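Local coordinates for malate oxidoreductase (Thermotoga maritima, PDB 1VL6), which probably catalyses the NAD-dependent oxidative decarboxylation of malate to pyruvate, at residues I200-K209 / Y240-T248; V174-L185 / P362-E370. All coordinates share one frame; numbering follows the deposited sequence.

Contact 1. Residues I200-K209 / Y240-T248; sequences IGAAGYNIVK and YHLEIARIT
Ile244 is the bump of this joint, entering the hollow between Ile200, Tyr205 and Val208; its CD1 and CG1 lie against the Tyr205 ring, Ile244 CD1 at 3.6 Å from Tyr205 CD1. With CG anti to the backbone N (chi1 180°), the tyrosine sweeps from helix 202-209 across to helix 240-246 and bridges an axis separation of 10.9 Å, the two helices running in nearly the same direction, 24° apart. Tyr240 turns its ring edge to the Tyr205 face in an offset edge-to-face pair, planes at 86°. Ile244 CG1 also meets Ile200 CG2, while Ile244 CG2 meets Val208 CG1 tip to tip at 4.0 Å. Val208 CG1 fits against Thr248 CG2, and strand 218-223 underlies this apolar layer. At one end, His241 NE2 donates to Ile200 O at 2.9 Å, the oxygen lying near the imidazole plane. At the polar edge, Glu243 accepts a hydrogen bond from Tyr205 OH, its modelled length doubtfully short, and Glu243 OE2 meets Lys209 NZ at 3.1 Å in a salt bridge whose hydrogen bond is weak. Lys209 also bonds to the tyrosine hydroxyl; this edge probably helps hold the ring, while His241 satisfies a backbone carbonyl at the other end of an apolar middle.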
ATOM      1  N   ILE A 200      42.236   3.682   2.806  1.00 62.32           N
ATOM      2  CA  ILE A 200      41.795   4.788   3.670  1.00 61.14           C
ATOM      3  C   ILE A 200      40.948   5.750   2.866  1.00 60.92           C
ATOM      4  O   ILE A 200      41.326   6.889   2.610  1.00 60.47           O
ATOM      5  CB  ILE A 200      43.005   5.507   4.291  1.00 61.87           C
ATOM      6  CG1 ILE A 200      44.005   4.486   4.876  1.00 56.45           C
ATOM      7  CG2 ILE A 200      42.547   6.475   5.381  1.00 61.00           C
ATOM      8  CD1 ILE A 200      43.519   3.872   6.126  1.00 55.86           C
ATOM      9  N   GLY A 201      39.812   5.249   2.409  1.00 61.15           N
ATOM     10  CA  GLY A 201      38.799   6.051   1.749  1.00 60.88           C
ATOM     11  C   GLY A 201      37.725   6.359   2.770  1.00 61.56           C
ATOM     12  O   GLY A 201      38.030   6.500   3.947  1.00 61.18           O
ATOM     13  N   ALA A 202      36.472   6.373   2.329  1.00 62.17           N
ATOM     14  CA  ALA A 202      35.373   6.819   3.175  1.00 61.96           C
ATOM     15  C   ALA A 202      35.238   5.936   4.392  1.00 64.21           C
ATOM     16  O   ALA A 202      35.066   6.435   5.521  1.00 65.75           O
ATOM     17  CB  ALA A 202      34.106   6.842   2.420  1.00 63.36           C
ATOM     18  N   ALA A 203      35.356   4.626   4.175  1.00 63.17           N
ATOM     19  CA  ALA A 203      35.247   3.682   5.251  1.00 60.64           C
ATOM     20  C   ALA A 203      36.497   3.655   6.084  1.00 61.55           C
ATOM     21  O   ALA A 203      36.402   3.702   7.317  1.00 61.02           O
ATOM     22  CB  ALA A 203      34.996   2.338   4.685  1.00 62.30           C
ATOM     23  N   GLY A 204      37.660   3.525   5.424  1.00 61.28           N
ATOM     24  CA  GLY A 204      38.921   3.299   6.138  1.00 61.10           C
ATOM     25  C   GLY A 204      39.269   4.371   7.167  1.00 60.11           C
ATOM     26  O   GLY A 204      39.584   4.092   8.320  1.00 59.79           O
ATOM     27  N   TYR A 205      39.165   5.609   6.731  1.00 60.44           N
ATOM     28  CA  TYR A 205      39.329   6.785   7.565  1.00 60.38           C
ATOM     29  C   TYR A 205      38.495   6.662   8.851  1.00 60.90           C
ATOM     30  O   TYR A 205      39.008   6.885   9.968  1.00 60.29           O
ATOM     31  CB  TYR A 205      38.870   8.014   6.761  1.00 62.44           C
ATOM     32  CG  TYR A 205      38.956   9.337   7.470  1.00 59.19           C
ATOM     33  CD1 TYR A 205      40.157  10.031   7.528  1.00 54.92           C
ATOM     34  CD2 TYR A 205      37.844   9.896   8.060  1.00 59.17           C
ATOM     35  CE1 TYR A 205      40.260  11.223   8.175  1.00 61.75           C
ATOM     36  CE2 TYR A 205      37.929  11.126   8.705  1.00 65.97           C
ATOM     37  CZ  TYR A 205      39.142  11.773   8.762  1.00 64.47           C
ATOM     38  OH  TYR A 205      39.248  12.962   9.389  1.00 59.49           O
ATOM     39  N   ASN A 206      37.218   6.300   8.696  1.00 59.61           N
ATOM     40  CA  ASN A 206      36.343   6.255   9.850  1.00 59.97           C
ATOM     41  C   ASN A 206      36.598   5.037  10.721  1.00 60.82           C
ATOM     42  O   ASN A 206      36.507   5.121  11.976  1.00 60.66           O
ATOM     43  CB  ASN A 206      34.896   6.308   9.449  1.00 58.96           C
ATOM     44  CG  ASN A 206      34.474   7.681   9.009  1.00 59.83           C
ATOM     45  OD1 ASN A 206      34.043   8.469   9.830  1.00 69.53           O
ATOM     46  ND2 ASN A 206      34.526   7.956   7.708  1.00 60.18           N
ATOM     47  N   ILE A 207      36.920   3.920  10.072  1.00 60.60           N
ATOM     48  CA  ILE A 207      37.259   2.690  10.806  1.00 61.84           C
ATOM     49  C   ILE A 207      38.467   2.961  11.707  1.00 61.53           C
ATOM     50  O   ILE A 207      38.498   2.582  12.886  1.00 60.49           O
ATOM     51  CB  ILE A 207      37.568   1.530   9.843  1.00 63.87           C
ATOM     52  CG1 ILE A 207      36.269   1.001   9.218  1.00 61.51           C
ATOM     53  CG2 ILE A 207      38.270   0.415  10.569  1.00 67.46           C
ATOM     54  CD1 ILE A 207      36.476   0.298   7.872  1.00 65.43           C
ATOM     55  N   VAL A 208      39.462   3.645  11.167  1.00 60.66           N
ATOM     56  CA  VAL A 208      40.634   3.969  11.977  1.00 60.87           C
ATOM     57  C   VAL A 208      40.220   4.750  13.214  1.00 61.58           C
ATOM     58  O   VAL A 208      40.611   4.424  14.324  1.00 63.47           O
ATOM     59  CB  VAL A 208      41.629   4.788  11.163  1.00 61.93           C
ATOM     60  CG1 VAL A 208      42.774   5.343  12.064  1.00 59.17           C
ATOM     61  CG2 VAL A 208      42.165   3.951  10.024  1.00 64.97           C
ATOM     62  N   LYS A 209      39.435   5.792  13.023  1.00 61.63           N
ATOM     63  CA  LYS A 209      39.030   6.637  14.143  1.00 62.33           C
ATOM     64  C   LYS A 209      38.154   5.905  15.186  1.00 63.16           C
ATOM     65  O   LYS A 209      38.288   6.143  16.368  1.00 64.71           O
ATOM     66  CB  LYS A 209      38.302   7.891  13.621  1.00 59.32           C
ATOM     67  CG  LYS A 209      39.238   8.941  13.086  1.00 60.47           C
ATOM     68  CD  LYS A 209      38.479  10.149  12.650  1.00 66.88           C
ATOM     69  CE  LYS A 209      39.392  11.296  12.283  1.00 70.59           C
ATOM     70  NZ  LYS A 209      38.524  12.429  11.928  1.00 79.40           N
ATOM     71  N   TYR A 240      43.665  14.180   4.481  1.00 60.30           N
ATOM     72  CA  TYR A 240      43.003  13.247   5.411  1.00 59.20           C
ATOM     73  C   TYR A 240      43.912  12.054   5.745  1.00 60.13           C
ATOM     74  O   TYR A 240      43.839  11.491   6.838  1.00 60.06           O
ATOM     75  CB  TYR A 240      41.608  12.821   4.887  1.00 56.73           C
ATOM     76  CG  TYR A 240      40.620  13.989   4.731  1.00 54.01           C
ATOM     77  CD1 TYR A 240      39.901  14.439   5.818  1.00 49.66           C
ATOM     78  CD2 TYR A 240      40.453  14.676   3.502  1.00 48.13           C
ATOM     79  CE1 TYR A 240      39.026  15.519   5.709  1.00 55.07           C
ATOM     80  CE2 TYR A 240      39.578  15.760   3.390  1.00 48.72           C
ATOM     81  CZ  TYR A 240      38.873  16.170   4.517  1.00 54.79           C
ATOM     82  OH  TYR A 240      37.982  17.222   4.514  1.00 64.57           O
ATOM     83  N   HIS A 241      44.759  11.674   4.806  1.00 59.72           N
ATOM     84  CA  HIS A 241      45.740  10.638   5.038  1.00 60.05           C
ATOM     85  C   HIS A 241      46.811  11.171   5.989  1.00 60.21           C
ATOM     86  O   HIS A 241      47.283  10.488   6.884  1.00 58.86           O
ATOM     87  CB  HIS A 241      46.368  10.221   3.700  1.00 62.27           C
ATOM     88  CG  HIS A 241      45.472   9.393   2.842  1.00 62.77           C
ATOM     89  ND1 HIS A 241      45.904   8.814   1.666  1.00 67.89           N
ATOM     90  CD2 HIS A 241      44.186   8.994   3.013  1.00 64.15           C
ATOM     91  CE1 HIS A 241      44.915   8.105   1.148  1.00 72.15           C
ATOM     92  NE2 HIS A 241      43.867   8.182   1.953  1.00 63.64           N
ATOM     93  N   LEU A 242      47.194  12.414   5.799  1.00 60.17           N
ATOM     94  CA  LEU A 242      48.119  13.047   6.730  1.00 59.85           C
ATOM     95  C   LEU A 242      47.499  13.023   8.139  1.00 60.90           C
ATOM     96  O   LEU A 242      48.156  12.687   9.124  1.00 60.96           O
ATOM     97  CB  LEU A 242      48.430  14.460   6.284  1.00 54.82           C
ATOM     98  CG  LEU A 242      49.624  15.178   6.883  1.00 65.16           C
ATOM     99  CD1 LEU A 242      50.954  14.524   6.547  1.00 65.72           C
ATOM    100  CD2 LEU A 242      49.627  16.602   6.341  1.00 60.85           C
ATOM    101  N   GLU A 243      46.223  13.362   8.246  1.00 60.63           N
ATOM    102  CA  GLU A 243      45.595  13.370   9.552  1.00 61.73           C
ATOM    103  C   GLU A 243      45.705  11.977  10.192  1.00 63.04           C
ATOM    104  O   GLU A 243      46.070  11.844  11.385  1.00 63.38           O
ATOM    105  CB  GLU A 243      44.138  13.752   9.420  1.00 61.29           C
ATOM    106  CG  GLU A 243      43.463  14.060  10.739  1.00 64.80           C
ATOM    107  CD  GLU A 243      41.945  14.013  10.644  1.00 63.17           C
ATOM    108  OE1 GLU A 243      41.391  14.140   9.532  1.00 55.15           O
ATOM    109  OE2 GLU A 243      41.304  13.823  11.687  1.00 64.49           O
ATOM    110  N   ILE A 244      45.429  10.939   9.396  1.00 60.66           N
ATOM    111  CA  ILE A 244      45.510   9.569   9.883  1.00 59.58           C
ATOM    112  C   ILE A 244      46.908   9.151  10.289  1.00 59.33           C
ATOM    113  O   ILE A 244      47.124   8.500  11.343  1.00 58.81           O
ATOM    114  CB  ILE A 244      44.974   8.585   8.860  1.00 60.46           C
ATOM    115  CG1 ILE A 244      43.483   8.862   8.599  1.00 58.80           C
ATOM    116  CG2 ILE A 244      45.157   7.132   9.364  1.00 58.22           C
ATOM    117  CD1 ILE A 244      42.587   8.737   9.801  1.00 59.28           C
ATOM    118  N   ALA A 245      47.867   9.527   9.467  1.00 58.68           N
ATOM    119  CA  ALA A 245      49.246   9.185   9.771  1.00 58.37           C
ATOM    120  C   ALA A 245      49.628   9.745  11.146  1.00 58.90           C
ATOM    121  O   ALA A 245      50.454   9.179  11.861  1.00 58.29           O
ATOM    122  CB  ALA A 245      50.193   9.735   8.705  1.00 59.19           C
ATOM    123  N   ARG A 246      49.058  10.887  11.500  1.00 60.17           N
ATOM    124  CA  ARG A 246      49.440  11.527  12.753  1.00 60.71           C
ATOM    125  C   ARG A 246      48.855  10.882  14.000  1.00 61.87           C
ATOM    126  O   ARG A 246      49.364  11.069  15.083  1.00 63.05           O
ATOM    127  CB  ARG A 246      49.055  12.980  12.733  1.00 59.41           C
ATOM    128  CG  ARG A 246      49.970  13.740  11.865  1.00 61.74           C
ATOM    129  CD  ARG A 246      49.381  15.011  11.395  1.00 63.56           C
ATOM    130  NE  ARG A 246      50.461  15.890  11.001  1.00 67.27           N
ATOM    131  CZ  ARG A 246      50.334  16.862  10.143  1.00 65.92           C
ATOM    132  NH1 ARG A 246      49.164  17.105   9.578  1.00 77.05           N
ATOM    133  NH2 ARG A 246      51.382  17.599   9.848  1.00 73.22           N
ATOM    134  N   ILE A 247      47.792  10.110  13.850  1.00 61.58           N
ATOM    135  CA  ILE A 247      47.213   9.466  15.010  1.00 60.34           C
ATOM    136  C   ILE A 247      47.396   7.976  14.950  1.00 60.87           C
ATOM    137  O   ILE A 247      46.750   7.268  15.706  1.00 60.98           O
ATOM    138  CB  ILE A 247      45.703   9.795  15.157  1.00 61.53           C
ATOM    139  CG1 ILE A 247      44.946   9.484  13.841  1.00 57.28           C
ATOM    140  CG2 ILE A 247      45.541  11.231  15.633  1.00 55.02           C
ATOM    141  CD1 ILE A 247      43.454   9.657  13.915  1.00 58.55           C
ATOM    142  N   THR A 248      48.300   7.494  14.097  1.00 61.45           N
ATOM    143  CA  THR A 248      48.471   6.028  13.909  1.00 61.49           C
ATOM    144  C   THR A 248      49.917   5.626  13.960  1.00 60.21           C
ATOM    145  O   THR A 248      50.778   6.440  14.142  1.00 59.24           O
ATOM    146  CB  THR A 248      47.888   5.524  12.588  1.00 62.74           C
ATOM    147  OG1 THR A 248      48.287   6.393  11.538  1.00 62.77           O
ATOM    148  CG2 THR A 248      46.376   5.559  12.624  1.00 62.47           C
TER

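Contact 2. Residues V174-L185 / P362-E370; sequences VVSAAFLNALKL and PEPERIIPE
The amide of Asn181 has Pro362 over one face, with Pro362 CG 3.8 Å from Asn181 CG. At the amide edge, Asn181 ND2 donates to Ile367 O at 2.9 Å, an almost straight bond (161°) with the acceptor close to the amide plane. Asn181 holds CG opposite its carbonyl carbon (chi1 -80°), which sets the amide against Pro362 with ND2 toward that oxygen. The Arg366 guanidinium, which takes no part in the contact with the helix, has Ile368 O over one face and Glu370 OE2 in a salt bridge at its edge. Next to the amide, Ala178 offers a low surface on which Ile367 CD1 and Ile368 CG2 both settle, Ile368 CG2 coming 3.7 Å from Ala178 CA. One turn beyond Asn181, the two methyls of Leu185 lie along the loop backbone, CD2 against Pro362 O (3.6 Å) and CD1 against Glu363 C. Lys184 passes across Pro362, its extended chain bringing NZ near CD on the way to a salt bridge with Glu361. Asn181 ND2 also donates to Ala357 O, and a leucine in its place would probably leave both carbonyls without this donor. One buried amide thus ties two backbone oxygens to the helix, amid largely apolar contacts.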
ATOM      1  N   VAL A 174      29.472  -1.157  11.894  1.00 62.61           N
ATOM      2  CA  VAL A 174      29.418  -2.583  11.755  1.00 64.49           C
ATOM      3  C   VAL A 174      30.810  -3.211  11.854  1.00 63.02           C
ATOM      4  O   VAL A 174      30.977  -4.247  12.486  1.00 63.06           O
ATOM      5  CB  VAL A 174      28.746  -2.979  10.443  1.00 67.53           C
ATOM      6  CG1 VAL A 174      28.612  -4.460  10.351  1.00 75.38           C
ATOM      7  CG2 VAL A 174      27.381  -2.399  10.390  1.00 67.04           C
ATOM      8  N   VAL A 175      31.817  -2.591  11.268  1.00 61.60           N
ATOM      9  CA  VAL A 175      33.184  -3.142  11.360  1.00 60.86           C
ATOM     10  C   VAL A 175      33.614  -3.186  12.834  1.00 60.82           C
ATOM     11  O   VAL A 175      34.171  -4.160  13.291  1.00 60.14           O
ATOM     12  CB  VAL A 175      34.147  -2.291  10.580  1.00 62.08           C
ATOM     13  CG1 VAL A 175      35.599  -2.640  10.898  1.00 63.19           C
ATOM     14  CG2 VAL A 175      33.879  -2.402   9.054  1.00 65.25           C
ATOM     15  N   SER A 176      33.289  -2.134  13.578  1.00 60.66           N
ATOM     16  CA  SER A 176      33.626  -2.033  14.965  1.00 60.51           C
ATOM     17  C   SER A 176      32.952  -3.115  15.774  1.00 62.49           C
ATOM     18  O   SER A 176      33.596  -3.740  16.618  1.00 65.85           O
ATOM     19  CB  SER A 176      33.192  -0.680  15.490  1.00 62.64           C
ATOM     20  OG  SER A 176      34.003   0.339  14.933  1.00 57.24           O
ATOM     21  N   ALA A 177      31.669  -3.361  15.569  1.00 61.60           N
ATOM     22  CA  ALA A 177      31.021  -4.429  16.335  1.00 62.43           C
ATOM     23  C   ALA A 177      31.640  -5.767  15.997  1.00 62.75           C
ATOM     24  O   ALA A 177      31.889  -6.567  16.864  1.00 63.10           O
ATOM     25  CB  ALA A 177      29.548  -4.471  16.066  1.00 65.45           C
ATOM     26  N   ALA A 178      31.879  -6.014  14.713  1.00 63.21           N
ATOM     27  CA  ALA A 178      32.503  -7.264  14.291  1.00 62.85           C
ATOM     28  C   ALA A 178      33.855  -7.391  14.967  1.00 63.52           C
ATOM     29  O   ALA A 178      34.223  -8.457  15.440  1.00 62.54           O
ATOM     30  CB  ALA A 178      32.664  -7.273  12.768  1.00 63.54           C
ATOM     31  N   PHE A 179      34.605  -6.290  14.993  1.00 63.91           N
ATOM     32  CA  PHE A 179      35.953  -6.300  15.570  1.00 62.80           C
ATOM     33  C   PHE A 179      35.907  -6.637  17.039  1.00 61.92           C
ATOM     34  O   PHE A 179      36.631  -7.498  17.506  1.00 61.00           O
ATOM     35  CB  PHE A 179      36.613  -4.959  15.414  1.00 59.79           C
ATOM     36  CG  PHE A 179      37.848  -4.799  16.238  1.00 61.58           C
ATOM     37  CD1 PHE A 179      39.052  -5.314  15.817  1.00 65.70           C
ATOM     38  CD2 PHE A 179      37.827  -4.086  17.407  1.00 62.60           C
ATOM     39  CE1 PHE A 179      40.200  -5.116  16.543  1.00 61.42           C
ATOM     40  CE2 PHE A 179      38.989  -3.903  18.141  1.00 57.14           C
ATOM     41  CZ  PHE A 179      40.166  -4.413  17.707  1.00 61.66           C
ATOM     42  N   LEU A 180      35.015  -5.975  17.766  1.00 60.75           N
ATOM     43  CA  LEU A 180      34.871  -6.279  19.213  1.00 60.09           C
ATOM     44  C   LEU A 180      34.585  -7.733  19.504  1.00 60.43           C
ATOM     45  O   LEU A 180      35.172  -8.315  20.420  1.00 63.30           O
ATOM     46  CB  LEU A 180      33.797  -5.426  19.864  1.00 53.97           C
ATOM     47  CG  LEU A 180      34.185  -3.943  19.914  1.00 63.06           C
ATOM     48  CD1 LEU A 180      33.014  -3.102  20.354  1.00 68.57           C
ATOM     49  CD2 LEU A 180      35.367  -3.690  20.821  1.00 61.50           C
ATOM     50  N   ASN A 181      33.683  -8.334  18.742  1.00 61.78           N
ATOM     51  CA  ASN A 181      33.345  -9.733  18.952  1.00 62.51           C
ATOM     52  C   ASN A 181      34.486 -10.668  18.530  1.00 62.83           C
ATOM     53  O   ASN A 181      34.824 -11.624  19.229  1.00 64.01           O
ATOM     54  CB  ASN A 181      32.031 -10.048  18.269  1.00 59.22           C
ATOM     55  CG  ASN A 181      30.819  -9.602  19.102  1.00 64.30           C
ATOM     56  OD1 ASN A 181      30.933  -9.189  20.266  1.00 62.38           O
ATOM     57  ND2 ASN A 181      29.659  -9.704  18.510  1.00 55.40           N
ATOM     58  N   ALA A 182      35.105 -10.375  17.406  1.00 61.82           N
ATOM     59  CA  ALA A 182      36.251 -11.164  17.003  1.00 63.33           C
ATOM     60  C   ALA A 182      37.357 -11.119  18.082  1.00 63.01           C
ATOM     61  O   ALA A 182      37.964 -12.125  18.414  1.00 58.97           O
ATOM     62  CB  ALA A 182      36.774 -10.660  15.644  1.00 64.68           C
ATOM     63  N   LEU A 183      37.594  -9.925  18.616  1.00 63.75           N
ATOM     64  CA  LEU A 183      38.598  -9.710  19.645  1.00 63.74           C
ATOM     65  C   LEU A 183      38.319 -10.554  20.894  1.00 63.11           C
ATOM     66  O   LEU A 183      39.215 -11.159  21.436  1.00 64.55           O
ATOM     67  CB  LEU A 183      38.671  -8.211  20.008  1.00 63.71           C
ATOM     68  CG  LEU A 183      39.736  -7.845  21.029  1.00 65.42           C
ATOM     69  CD1 LEU A 183      41.126  -8.059  20.372  1.00 68.67           C
ATOM     70  CD2 LEU A 183      39.596  -6.440  21.588  1.00 58.13           C
ATOM     71  N   LYS A 184      37.072 -10.586  21.313  1.00 61.77           N
ATOM     72  CA  LYS A 184      36.660 -11.399  22.407  1.00 63.62           C
ATOM     73  C   LYS A 184      37.028 -12.845  22.159  1.00 62.00           C
ATOM     74  O   LYS A 184      37.599 -13.476  23.031  1.00 61.36           O
ATOM     75  CB  LYS A 184      35.155 -11.238  22.641  1.00 65.58           C
ATOM     76  CG  LYS A 184      34.580 -12.083  23.735  1.00 69.48           C
ATOM     77  CD  LYS A 184      33.018 -11.913  23.780  1.00 75.60           C
ATOM     78  CE  LYS A 184      32.331 -13.026  24.665  1.00 85.11           C
ATOM     79  NZ  LYS A 184      30.806 -13.052  24.562  1.00 84.63           N
ATOM     80  N   LEU A 185      36.686 -13.375  20.993  1.00 62.54           N
ATOM     81  CA  LEU A 185      36.955 -14.772  20.656  1.00 62.36           C
ATOM     82  C   LEU A 185      38.438 -15.090  20.630  1.00 62.78           C
ATOM     83  O   LEU A 185      38.856 -16.150  20.998  1.00 65.06           O
ATOM     84  CB  LEU A 185      36.360 -15.117  19.293  1.00 62.88           C
ATOM     85  CG  LEU A 185      34.838 -15.109  19.363  1.00 66.46           C
ATOM     86  CD1 LEU A 185      34.190 -15.178  18.012  1.00 62.26           C
ATOM     87  CD2 LEU A 185      34.381 -16.252  20.236  1.00 58.52           C
ATOM     88  N   PRO A 362      28.861 -14.554  19.953  1.00 65.87           N
ATOM     89  CA  PRO A 362      29.846 -14.672  18.907  1.00 65.69           C
ATOM     90  C   PRO A 362      30.514 -16.031  18.904  1.00 65.02           C
ATOM     91  O   PRO A 362      30.776 -16.595  19.950  1.00 66.34           O
ATOM     92  CB  PRO A 362      30.802 -13.497  19.149  1.00 66.33           C
ATOM     93  CG  PRO A 362      30.612 -13.082  20.531  1.00 68.66           C
ATOM     94  CD  PRO A 362      29.239 -13.545  20.951  1.00 65.38           C
ATOM     95  N   GLU A 363      30.715 -16.549  17.696  0.50 64.17           N
ATOM     96  CA  GLU A 363      31.507 -17.735  17.424  0.50 62.57           C
ATOM     97  C   GLU A 363      32.336 -17.405  16.181  0.50 61.45           C
ATOM     98  O   GLU A 363      31.994 -16.483  15.434  0.50 59.82           O
ATOM     99  CB  GLU A 363      30.611 -18.960  17.148  0.50 62.94           C
ATOM    100  CG  GLU A 363      29.601 -19.333  18.245  0.50 62.23           C
ATOM    101  CD  GLU A 363      30.240 -19.770  19.557  0.50 61.65           C
ATOM    102  OE1 GLU A 363      31.492 -19.710  19.716  0.50 70.06           O
ATOM    103  OE2 GLU A 363      29.488 -20.180  20.442  0.50 45.89           O
ATOM    104  N   PRO A 364      33.419 -18.136  15.948  1.00 61.91           N
ATOM    105  CA  PRO A 364      34.250 -17.892  14.777  1.00 62.81           C
ATOM    106  C   PRO A 364      33.500 -17.818  13.426  1.00 63.25           C
ATOM    107  O   PRO A 364      33.820 -16.978  12.573  1.00 62.35           O
ATOM    108  CB  PRO A 364      35.210 -19.075  14.796  1.00 60.81           C
ATOM    109  CG  PRO A 364      35.325 -19.406  16.236  1.00 57.03           C
ATOM    110  CD  PRO A 364      33.948 -19.238  16.773  1.00 60.47           C
ATOM    111  N   GLU A 365      32.520 -18.683  13.229  1.00 64.04           N
ATOM    112  CA  GLU A 365      31.756 -18.682  11.972  1.00 64.20           C
ATOM    113  C   GLU A 365      30.556 -17.760  12.032  1.00 65.21           C
ATOM    114  O   GLU A 365      29.816 -17.634  11.060  1.00 65.55           O
ATOM    115  CB  GLU A 365      31.329 -20.075  11.613  1.00 63.35           C
ATOM    116  CG  GLU A 365      32.529 -20.976  11.306  1.00 79.34           C
ATOM    117  CD  GLU A 365      33.158 -20.748   9.926  1.00 90.78           C
ATOM    118  OE1 GLU A 365      32.577 -21.234   8.929  1.00 95.41           O
ATOM    119  OE2 GLU A 365      34.240 -20.102   9.822  1.00101.95           O
ATOM    120  N   ARG A 366      30.374 -17.083  13.167  1.00 65.56           N
ATOM    121  CA  ARG A 366      29.308 -16.108  13.293  1.00 65.83           C
ATOM    122  C   ARG A 366      29.636 -15.059  14.367  1.00 64.26           C
ATOM    123  O   ARG A 366      29.208 -15.194  15.507  1.00 63.76           O
ATOM    124  CB  ARG A 366      28.035 -16.859  13.615  1.00 66.90           C
ATOM    125  CG  ARG A 366      26.843 -16.020  13.731  1.00 69.36           C
ATOM    126  CD  ARG A 366      25.882 -16.507  14.839  1.00 91.58           C
ATOM    127  NE  ARG A 366      24.672 -15.681  14.879  1.00 96.12           N
ATOM    128  CZ  ARG A 366      23.827 -15.551  13.850  1.00 92.83           C
ATOM    129  NH1 ARG A 366      24.046 -16.195  12.697  1.00 91.79           N
ATOM    130  NH2 ARG A 366      22.769 -14.751  13.949  1.00 90.89           N
ATOM    131  N   ILE A 367      30.394 -14.023  13.975  1.00 62.85           N
ATOM    132  CA  ILE A 367      30.861 -12.955  14.909  1.00 62.52           C
ATOM    133  C   ILE A 367      29.915 -11.770  15.036  1.00 63.90           C
ATOM    134  O   ILE A 367      30.083 -10.924  15.913  1.00 65.13           O
ATOM    135  CB  ILE A 367      32.224 -12.450  14.490  1.00 59.48           C
ATOM    136  CG1 ILE A 367      32.133 -11.621  13.203  1.00 63.44           C
ATOM    137  CG2 ILE A 367      33.137 -13.624  14.315  1.00 63.97           C
ATOM    138  CD1 ILE A 367      33.472 -11.193  12.594  1.00 61.58           C
ATOM    139  N   ILE A 368      28.930 -11.724  14.139  1.00 64.78           N
ATOM    140  CA  ILE A 368      27.835 -10.774  14.191  1.00 65.91           C
ATOM    141  C   ILE A 368      26.588 -11.416  13.656  1.00 65.48           C
ATOM    142  O   ILE A 368      26.679 -12.463  13.027  1.00 67.38           O
ATOM    143  CB  ILE A 368      28.145  -9.550  13.360  1.00 68.36           C
ATOM    144  CG1 ILE A 368      28.666  -9.945  11.978  1.00 67.26           C
ATOM    145  CG2 ILE A 368      29.116  -8.683  14.068  1.00 68.00           C
ATOM    146  CD1 ILE A 368      28.730  -8.751  11.112  1.00 77.85           C
ATOM    147  N   PRO A 369      25.424 -10.804  13.912  1.00 65.82           N
ATOM    148  CA  PRO A 369      24.151 -11.315  13.379  1.00 64.07           C
ATOM    149  C   PRO A 369      24.051 -11.074  11.889  1.00 63.76           C
ATOM    150  O   PRO A 369      24.874 -10.328  11.334  1.00 62.79           O
ATOM    151  CB  PRO A 369      23.082 -10.473  14.097  1.00 63.69           C
ATOM    152  CG  PRO A 369      23.761  -9.340  14.722  1.00 69.25           C
ATOM    153  CD  PRO A 369      25.245  -9.581  14.730  1.00 64.19           C
ATOM    154  N   GLU A 370      23.065 -11.702  11.253  1.00 64.73           N
ATOM    155  CA  GLU A 370      22.707 -11.372   9.876  1.00 65.84           C
ATOM    156  C   GLU A 370      21.601 -10.326   9.919  1.00 66.60           C
ATOM    157  O   GLU A 370      20.885 -10.216  10.931  1.00 69.45           O
ATOM    158  CB  GLU A 370      22.157 -12.552   9.118  1.00 70.66           C
ATOM    159  CG  GLU A 370      23.103 -13.709   8.972  1.00 78.97           C
ATOM    160  CD  GLU A 370      22.379 -15.015   9.085  1.00 97.32           C
ATOM    161  OE1 GLU A 370      21.353 -15.175   8.364  1.00114.78           O
ATOM    162  OE2 GLU A 370      22.828 -15.848   9.910  1.00103.97           O
TER

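In the fold
Along the chain the order is 174-185, 200-209, 240-248, 362-370, so contact 1 falls between the two halves of contact 2. Their centres are 22 Å apart, yet they join directly where Ile207 CD1 packs on Val175 CG2, helix 202-214 lying beside helix 166-186. Both belong to the NAD binding domain and pack on its mixed sheet: contact 1 over strand 218-223, contact 2 by strand 289-292, with strands 194-198 and 266-269 between. Gly201 and Gly204 belong to a GxGxxG pattern consistent with a Rossmann-type dinucleotide site. Contact 1 joins helices 202-214 and 239-246, successive in the chain, whereas contact 2 brings a late loop back to helix 166-186.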